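PDB 6I8W: Alpha/beta fold hydrolase, which hydrolyses membrane phospholipids as a membrane-bound phospholipase A of Pseudomonas aeruginosa and acts as a virulence factor. Local coordinates for residues Q298-Q301 with A302-G306; N136-G139 with G140-A144; A120-A123 with A124-V128; F198-V201 with Q202-P205. One frame throughout, in Å; residues are numbered along the deposited sequence. Where two conformers were deposited one is given.

Contact 1: Q298-Q301 with A302-G306. With CO2 (carbon dioxide), chain H.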
# COMPACT_ATOMS: atom_id res chain seq x y z
N GLN A 298 -12.86 -11.20 1.53
CA GLN A 298 -13.84 -12.05 2.19
C GLN A 298 -13.39 -12.42 3.61
O GLN A 298 -14.19 -12.43 4.53
CB GLN A 298 -14.10 -13.33 1.38
CG GLN A 298 -15.06 -13.15 0.21
CD GLN A 298 -15.25 -14.43 -0.57
OE1 GLN A 298 -16.20 -15.18 -0.32
NE2 GLN A 298 -14.35 -14.71 -1.50
N HIS A 299 -12.10 -12.75 3.77
CA HIS A 299 -11.54 -12.99 5.11
C HIS A 299 -11.69 -11.74 5.98
O HIS A 299 -12.06 -11.80 7.15
CB HIS A 299 -10.06 -13.39 5.04
CG HIS A 299 -9.82 -14.82 4.68
ND1 HIS A 299 -10.33 -15.88 5.40
CD2 HIS A 299 -9.05 -15.37 3.70
CE1 HIS A 299 -9.92 -17.02 4.87
NE2 HIS A 299 -9.13 -16.74 3.84
N TYR A 300 -11.39 -10.59 5.38
CA TYR A 300 -11.49 -9.31 6.09
C TYR A 300 -12.95 -8.99 6.47
O TYR A 300 -13.21 -8.58 7.59
CB TYR A 300 -10.92 -8.19 5.23
CG TYR A 300 -10.85 -6.84 5.90
CD1 TYR A 300 -10.42 -6.71 7.22
CD2 TYR A 300 -11.18 -5.68 5.20
CE1 TYR A 300 -10.34 -5.45 7.83
CE2 TYR A 300 -11.09 -4.42 5.80
CZ TYR A 300 -10.67 -4.32 7.11
OH TYR A 300 -10.59 -3.09 7.72
N GLN A 301 -13.90 -9.20 5.54
CA GLN A 301 -15.31 -9.00 5.86
C GLN A 301 -15.76 -9.92 6.99
O GLN A 301 -16.58 -9.52 7.85
CB GLN A 301 -16.20 -9.25 4.64
CG GLN A 301 -17.67 -9.03 4.94
CD GLN A 301 -17.99 -7.57 5.27
OE1 GLN A 301 -18.14 -6.75 4.36
NE2 GLN A 301 -18.10 -7.26 6.57
N ALA A 302 -15.25 -11.14 7.00
CA ALA A 302 -15.61 -12.09 8.05
C ALA A 302 -15.12 -11.56 9.40
O ALA A 302 -15.85 -11.59 10.39
CB ALA A 302 -15.02 -13.47 7.75
N PHE A 303 -13.87 -11.11 9.41
CA PHE A 303 -13.27 -10.50 10.59
C PHE A 303 -14.11 -9.32 11.08
O PHE A 303 -14.48 -9.26 12.25
CB PHE A 303 -11.83 -10.05 10.27
CG PHE A 303 -11.24 -9.08 11.28
CD1 PHE A 303 -10.83 -9.52 12.53
CD2 PHE A 303 -11.09 -7.73 10.96
CE1 PHE A 303 -10.28 -8.63 13.45
CE2 PHE A 303 -10.53 -6.84 11.87
CZ PHE A 303 -10.12 -7.29 13.11
N LEU A 304 -14.44 -8.40 10.17
CA LEU A 304 -15.26 -7.23 10.52
C LEU A 304 -16.63 -7.61 11.07
O LEU A 304 -17.17 -6.96 11.97
CB LEU A 304 -15.45 -6.32 9.30
CG LEU A 304 -14.18 -5.63 8.81
CD1 LEU A 304 -14.47 -4.93 7.49
CD2 LEU A 304 -13.69 -4.63 9.86
N ASP A 305 -17.23 -8.65 10.50
CA ASP A 305 -18.53 -9.13 10.98
C ASP A 305 -18.41 -9.55 12.44
O ASP A 305 -19.27 -9.22 13.26
CB ASP A 305 -19.03 -10.32 10.15
CG ASP A 305 -19.64 -9.90 8.82
OD1 ASP A 305 -19.81 -8.69 8.57
OD2 ASP A 305 -19.97 -10.81 8.01
N GLY A 306 -17.36 -10.28 12.77
CA GLY A 306 -17.13 -10.65 14.16
C GLY A 306 -16.95 -9.44 15.05
O GLY A 306 -17.56 -9.36 16.10
C CO2 H . -18.36 -3.99 11.24
O1 CO2 H . -17.63 -4.12 12.09
O2 CO2 H . -19.07 -3.87 10.38
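Leu304 covers one face of the Tyr300 ring: its CD1 makes a CH-pi contact 3.9 Å from the ring centroid, 15° off the ring normal. The CD2 atom of Phe303 meets the same phenol at a slant, 3.9 Å from Tyr300 CD1. Because CG of Tyr300 stands anti to the backbone nitrogen (chi1 -174°), the ring runs forward along the helix, within range of both residues one turn on. The Gln301 amide and the Asp305 carboxylate lie with planes 28° apart, NE2 of Gln301 3.0 Å from OD1 of Asp305. The stronger polar partners of these two groups lie elsewhere: Gln301 NE2 is hydrogen-bonded to the hydroxyl of Tyr89, and Asp305 OD1 forms a salt bridge with Arg88. Nearby, O1 of a bound carbon dioxide is 2.9 Å from Leu304 O; the carbon dioxide takes a hydrogen bond from Tyr89 OH. Helix 293-308 packs on the central sheet through Tyr300, Phe303 and Leu304, where Tyr300 touches strands 131-136 and 154-160, Phe303 reaches strand 276-281, and His299 touches Val279 and Met281 on that same edge strand.

Contact 2: N136-G139 with G140-A144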
# COMPACT_ATOMS: atom_id res chain seq x y z
N ASN A 136 -0.93 -2.63 4.53
CA ASN A 136 -0.03 -3.65 4.01
C ASN A 136 1.44 -3.24 4.15
O ASN A 136 1.84 -2.14 3.76
CB ASN A 136 -0.37 -3.92 2.54
CG ASN A 136 0.67 -4.78 1.83
OD1 ASN A 136 1.34 -4.33 0.91
ND2 ASN A 136 0.79 -6.04 2.26
N SER A 137 2.25 -4.16 4.68
CA SER A 137 3.69 -3.97 4.76
C SER A 137 4.06 -2.69 5.53
O SER A 137 3.72 -2.54 6.69
CB SER A 137 4.27 -3.96 3.35
OG SER A 137 5.67 -4.20 3.35
N MET A 138 4.78 -1.78 4.86
CA MET A 138 5.11 -0.49 5.50
C MET A 138 3.85 0.23 6.02
O MET A 138 3.87 0.86 7.07
CB MET A 138 5.85 0.43 4.52
CG MET A 138 6.20 1.80 5.12
SD MET A 138 6.70 3.02 3.89
CE MET A 138 5.13 3.32 3.05
N GLY A 139 2.75 0.13 5.26
CA GLY A 139 1.49 0.72 5.67
C GLY A 139 0.88 0.03 6.89
O GLY A 139 0.16 0.65 7.68
N GLY A 140 1.15 -1.26 7.05
CA GLY A 140 0.71 -1.98 8.24
C GLY A 140 1.52 -1.55 9.45
O GLY A 140 1.00 -1.44 10.55
N HIS A 141 2.81 -1.31 9.23
CA HIS A 141 3.69 -0.81 10.29
C HIS A 141 3.13 0.52 10.81
O HIS A 141 2.99 0.73 12.02
CB HIS A 141 5.12 -0.64 9.76
CG HIS A 141 6.16 -0.45 10.82
ND1 HIS A 141 7.51 -0.43 10.55
CD2 HIS A 141 6.04 -0.28 12.16
CE1 HIS A 141 8.18 -0.25 11.68
NE2 HIS A 141 7.31 -0.15 12.67
N ILE A 142 2.78 1.40 9.88
CA ILE A 142 2.17 2.69 10.17
C ILE A 142 0.79 2.56 10.85
O ILE A 142 0.49 3.26 11.81
CB ILE A 142 2.01 3.50 8.85
CG1 ILE A 142 3.39 3.95 8.34
CG2 ILE A 142 1.06 4.68 9.03
CD1 ILE A 142 3.38 4.35 6.84
N ALA A 143 -0.06 1.67 10.33
CA ALA A 143 -1.39 1.45 10.90
C ALA A 143 -1.31 0.98 12.35
O ALA A 143 -2.10 1.38 13.19
CB ALA A 143 -2.17 0.44 10.08
N ALA A 144 -0.37 0.08 12.63
CA ALA A 144 -0.23 -0.42 13.99
C ALA A 144 0.12 0.72 14.95
O ALA A 144 -0.41 0.78 16.06
CB ALA A 144 0.82 -1.52 14.05
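The turn from strand 131-136 into helix 138-149 has the form of the nucleophile elbow of the alpha/beta-hydrolase fold, and it brings Ser137 and Met138 against Gly140, His141 and Ile142. Ser137, the probable nucleophile of a GxSxG sequence, has a strained backbone (phi 57°, psi -121°). It sits at the N-cap position, but its hydroxyl makes no capping bond: OG is hydrogen-bonded instead to NE2 of His286, with which, and with Asp258, it probably forms a Ser-His-Asp triad. The Ser137 carbonyl starts the helix: His141 N donates to Ser137 O at 3.0 Å, while Gly140 N gives the same oxygen a weak bond. One residue further on each side, Ala143 N bonds to Gly139 O at 2.8 Å. The amide of Asn136, next to a bound myristic acid, is held through ND2 by the carbonyls of Ile160 and His286, while the ring of His141 leads away from the turn and its NE2 is hydrogen-bonded to the carbonyl of Ile237. On the flank where both touch Leu96, Met138 and Ile142 run side by side in the same direction, with Met138 CG 4.2 Å from Ile142 CD1, and that methyl also lies 3.5 Å from Met138 O.

Contact 3: A120-A123 with A124-V128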
# COMPACT_ATOMS: atom_id res chain seq x y z
N ALA A 120 -3.30 10.13 10.82
CA ALA A 120 -4.28 10.59 11.80
C ALA A 120 -4.76 12.01 11.47
O ALA A 120 -5.96 12.30 11.55
CB ALA A 120 -3.71 10.54 13.20
N ASN A 121 -3.84 12.89 11.11
CA ASN A 121 -4.21 14.24 10.69
C ASN A 121 -5.07 14.22 9.42
O ASN A 121 -5.97 15.05 9.25
CB ASN A 121 -2.96 15.10 10.45
CG ASN A 121 -2.18 15.40 11.72
OD1 ASN A 121 -2.71 15.30 12.82
ND2 ASN A 121 -0.91 15.77 11.57
N PHE A 122 -4.77 13.29 8.52
CA PHE A 122 -5.57 13.10 7.30
C PHE A 122 -7.00 12.66 7.63
O PHE A 122 -7.96 13.16 7.04
CB PHE A 122 -4.89 12.08 6.37
CG PHE A 122 -5.79 11.56 5.25
CD1 PHE A 122 -5.97 12.28 4.08
CD2 PHE A 122 -6.44 10.34 5.37
CE1 PHE A 122 -6.78 11.79 3.04
CE2 PHE A 122 -7.26 9.84 4.34
CZ PHE A 122 -7.43 10.57 3.19
N ALA A 123 -7.16 11.71 8.54
CA ALA A 123 -8.50 11.27 8.92
C ALA A 123 -9.31 12.46 9.45
O ALA A 123 -10.46 12.65 9.05
CB ALA A 123 -8.43 10.13 9.95
N ALA A 124 -8.70 13.28 10.30
CA ALA A 124 -9.38 14.47 10.80
C ALA A 124 -9.72 15.43 9.65
O ALA A 124 -10.79 16.05 9.64
CB ALA A 124 -8.53 15.19 11.87
N ALA A 125 -8.82 15.54 8.69
CA ALA A 125 -9.00 16.47 7.59
C ALA A 125 -10.19 16.08 6.70
O ALA A 125 -10.83 16.96 6.12
CB ALA A 125 -7.73 16.55 6.74
N ILE A 126 -10.50 14.79 6.59
CA ILE A 126 -11.68 14.40 5.80
C ILE A 126 -12.88 14.11 6.69
O ILE A 126 -13.91 13.60 6.23
CB ILE A 126 -11.39 13.18 4.89
CG1 ILE A 126 -10.99 11.95 5.72
CG2 ILE A 126 -10.32 13.52 3.87
CD1 ILE A 126 -11.06 10.64 4.92
N GLY A 127 -12.76 14.45 7.97
CA GLY A 127 -13.90 14.43 8.87
C GLY A 127 -14.26 13.06 9.40
O GLY A 127 -15.42 12.81 9.72
N VAL A 128 -13.27 12.18 9.51
CA VAL A 128 -13.51 10.85 10.05
C VAL A 128 -12.91 10.77 11.45
O VAL A 128 -11.73 11.04 11.63
CB VAL A 128 -12.90 9.76 9.14
CG1 VAL A 128 -13.02 8.40 9.80
CG2 VAL A 128 -13.58 9.77 7.77
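Phe122 and Ile126 meet through the far end of the aromatic ring, where Ile126 CD1 lies 3.9 Å from Phe122 CE2 and Ile126 CG2 is 4.0 Å from Phe122 CE1. The CD1 methyl comes to the ring at a slant. Ile126 has CG1 between its own backbone nitrogen and carbonyl carbon (chi1 60°), which sets CG1 3.4 Å from Ala123 O. The phenylalanine swings forward to meet it, CG opposite the backbone nitrogen (chi1 166°).

What positions the pair is the end of helix 112-125. Ile126 N still donates to Phe122 O at 3.1 Å, yet Ile126 is the first residue to leave helical geometry. Gly127, with a positive phi of 80°, is the C' residue of a Schellman motif. In it Val128 N returns to Ala123 O at 2.9 Å, and Gly127 N bonds to Ala124 O at 3.0 Å. A further weak bond from Ile126 N reaches Ala123 O, so this one carbonyl gathers the chain as it turns out of the helix.

Farther out, Phe122 stacks edge-to-face with Tyr54 and touches Val92 and Leu94 of strand 90-94. Ile126 packs on Val92 and Tyr54, and Ala125 on Val45 and Val47. Ala120 and Ala123 rest against Tyr146, so the helix end packs on strands 41-47, 50-57 and 90-94 and, at its flank, on helix 138-149.

Contact 4: F198-V201 with Q202-P205. With BOG (octyl beta-D-glucopyranoside), chain D.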
# COMPACT_ATOMS: atom_id res chain seq x y z
N PHE A 198 8.97 -11.12 -7.14
CA PHE A 198 9.37 -11.12 -5.73
C PHE A 198 8.18 -11.06 -4.76
O PHE A 198 8.24 -11.60 -3.65
CB PHE A 198 10.31 -9.94 -5.47
CG PHE A 198 11.03 -10.02 -4.15
CD1 PHE A 198 11.90 -11.06 -3.89
CD2 PHE A 198 10.87 -9.02 -3.20
CE1 PHE A 198 12.58 -11.12 -2.68
CE2 PHE A 198 11.55 -9.07 -2.00
CZ PHE A 198 12.41 -10.12 -1.73
N VAL A 199 7.09 -10.41 -5.17
CA VAL A 199 5.97 -10.20 -4.25
C VAL A 199 4.74 -11.05 -4.60
O VAL A 199 3.84 -11.16 -3.77
CB VAL A 199 5.54 -8.71 -4.19
CG1 VAL A 199 6.71 -7.80 -3.77
CG2 VAL A 199 4.96 -8.27 -5.52
N PHE A 200 4.70 -11.64 -5.79
CA PHE A 200 3.59 -12.51 -6.20
C PHE A 200 3.97 -13.98 -6.32
O PHE A 200 5.00 -14.32 -6.92
CB PHE A 200 3.00 -12.09 -7.55
CG PHE A 200 2.29 -10.77 -7.54
CD1 PHE A 200 1.06 -10.63 -6.91
CD2 PHE A 200 2.84 -9.67 -8.20
CE1 PHE A 200 0.40 -9.42 -6.92
CE2 PHE A 200 2.18 -8.46 -8.21
CZ PHE A 200 0.97 -8.32 -7.57
N VAL A 201 3.11 -14.87 -5.83
CA VAL A 201 3.24 -16.27 -6.21
C VAL A 201 2.59 -16.47 -7.58
O VAL A 201 3.23 -16.94 -8.51
CB VAL A 201 2.62 -17.20 -5.16
CG1 VAL A 201 2.65 -18.66 -5.65
CG2 VAL A 201 3.37 -17.05 -3.84
N GLN A 202 1.32 -16.10 -7.70
CA GLN A 202 0.65 -16.12 -9.00
C GLN A 202 0.35 -14.69 -9.36
O GLN A 202 -0.52 -14.05 -8.75
CB GLN A 202 -0.65 -16.95 -8.98
CG GLN A 202 -0.45 -18.46 -8.88
CD GLN A 202 -1.76 -19.25 -8.98
OE1 GLN A 202 -2.65 -19.11 -8.14
NE2 GLN A 202 -1.88 -20.07 -10.01
N GLN A 203 1.09 -14.17 -10.34
CA GLN A 203 0.94 -12.77 -10.68
C GLN A 203 -0.33 -12.57 -11.49
O GLN A 203 -0.58 -13.31 -12.43
CB GLN A 203 2.15 -12.27 -11.45
CG GLN A 203 2.05 -10.79 -11.78
CD GLN A 203 2.82 -10.43 -13.02
OE1 GLN A 203 4.02 -10.69 -13.11
NE2 GLN A 203 2.13 -9.84 -13.99
N PRO A 204 -1.14 -11.57 -11.13
CA PRO A 204 -2.28 -11.26 -12.00
C PRO A 204 -1.81 -10.81 -13.39
O PRO A 204 -0.76 -10.18 -13.50
CB PRO A 204 -2.99 -10.12 -11.26
CG PRO A 204 -2.56 -10.26 -9.83
CD PRO A 204 -1.15 -10.79 -9.89
N PRO A 205 -2.58 -11.14 -14.44
CA PRO A 205 -2.29 -10.76 -15.83
C PRO A 205 -2.12 -9.25 -15.95
O PRO A 205 -2.94 -8.49 -15.41
CB PRO A 205 -3.53 -11.23 -16.60
CG PRO A 205 -4.11 -12.29 -15.77
CD PRO A 205 -3.83 -11.92 -14.34
C1 BOG D . -5.79 -5.57 -16.76
O1 BOG D . -5.09 -5.40 -15.53
C2 BOG D . -5.93 -7.07 -17.01
O2 BOG D . -4.72 -7.55 -17.59
C3 BOG D . -7.11 -7.47 -17.90
O3 BOG D . -7.30 -8.89 -17.93
C4 BOG D . -8.35 -6.78 -17.37
O4 BOG D . -9.52 -7.21 -18.08
C5 BOG D . -8.08 -5.28 -17.53
O5 BOG D . -7.03 -4.86 -16.65
C6 BOG D . -9.33 -4.43 -17.32
O6 BOG D . -9.36 -3.84 -16.02
C1' BOG D . -4.80 -4.05 -15.20
C2' BOG D . -4.39 -3.97 -13.74
C3' BOG D . -3.68 -5.26 -13.35
C4' BOG D . -3.01 -5.15 -11.99
C5' BOG D . -1.69 -5.91 -12.03
C6' BOG D . -1.13 -6.12 -10.63
C7' BOG D . 0.37 -6.36 -10.70
C8' BOG D . 0.68 -7.51 -11.63
O HOH W 1 3.29 -15.79 -11.59
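This is an apolar turn contact at the surface, where the chain leaves helix 191-199 and enters the loop leading to helix 208-234. At its centre CD of Pro204 lies over one face of the Phe200 ring, 3.8 Å from the centroid and 20° off the normal, in a CH-pi contact. The two side chains cross at about a right angle. CG of Phe200 stands anti to its carbonyl carbon (chi1 -68°), which puts the ring against Gln203 and Pro204. Gln203 adds its aliphatic part, CG standing 3.8 Å from Phe200 CD2. Its amide is held at both ends, NE2 donating to Pro204 O at 3.0 Å and OE1 bonded to Gln193 NE2. No direct hydrogen bond joins 198-201 to 202-205, but a water bridges them, donating to Val201 O and accepting from Gln203 N. The detergent octyl glucoside runs alongside: its C7' is 3.7 Å from Phe200 CE2, its C8' is 3.6 Å from Gln203 CG, and its sugar O2 donates to Pro205 O at 3.0 Å. The Phe200 ring and Gln203 CG border the alkyl chain, with the polar Gln203 NE2 and Pro204 O at its C8' end; such a surface, with a carbonyl for the sugar, suits an alkyl glycoside.

Overall arrangement
Along the chain the contacts come in the order 3, 2, 4, 1; each is local to one continuous stretch, and none nests in or crosses another. Contact 3 ends helix 112-125, after which strand 131-136 leads to contact 2, the buried elbow about 8 Å from the chain centre. Contact 4 follows in the loop between helices 191-199 and 208-234, and contact 1 joins the C-terminal helix 293-308 to strands 131-136, 154-160 and 276-281. Contacts 3 and 4 are farthest apart, centres about 33 Å, on opposite sides of the chain centre. The nearest atoms of contacts 2 and 3 are about 7 Å apart; their helices, 138-149 and 112-125, touch through other residues.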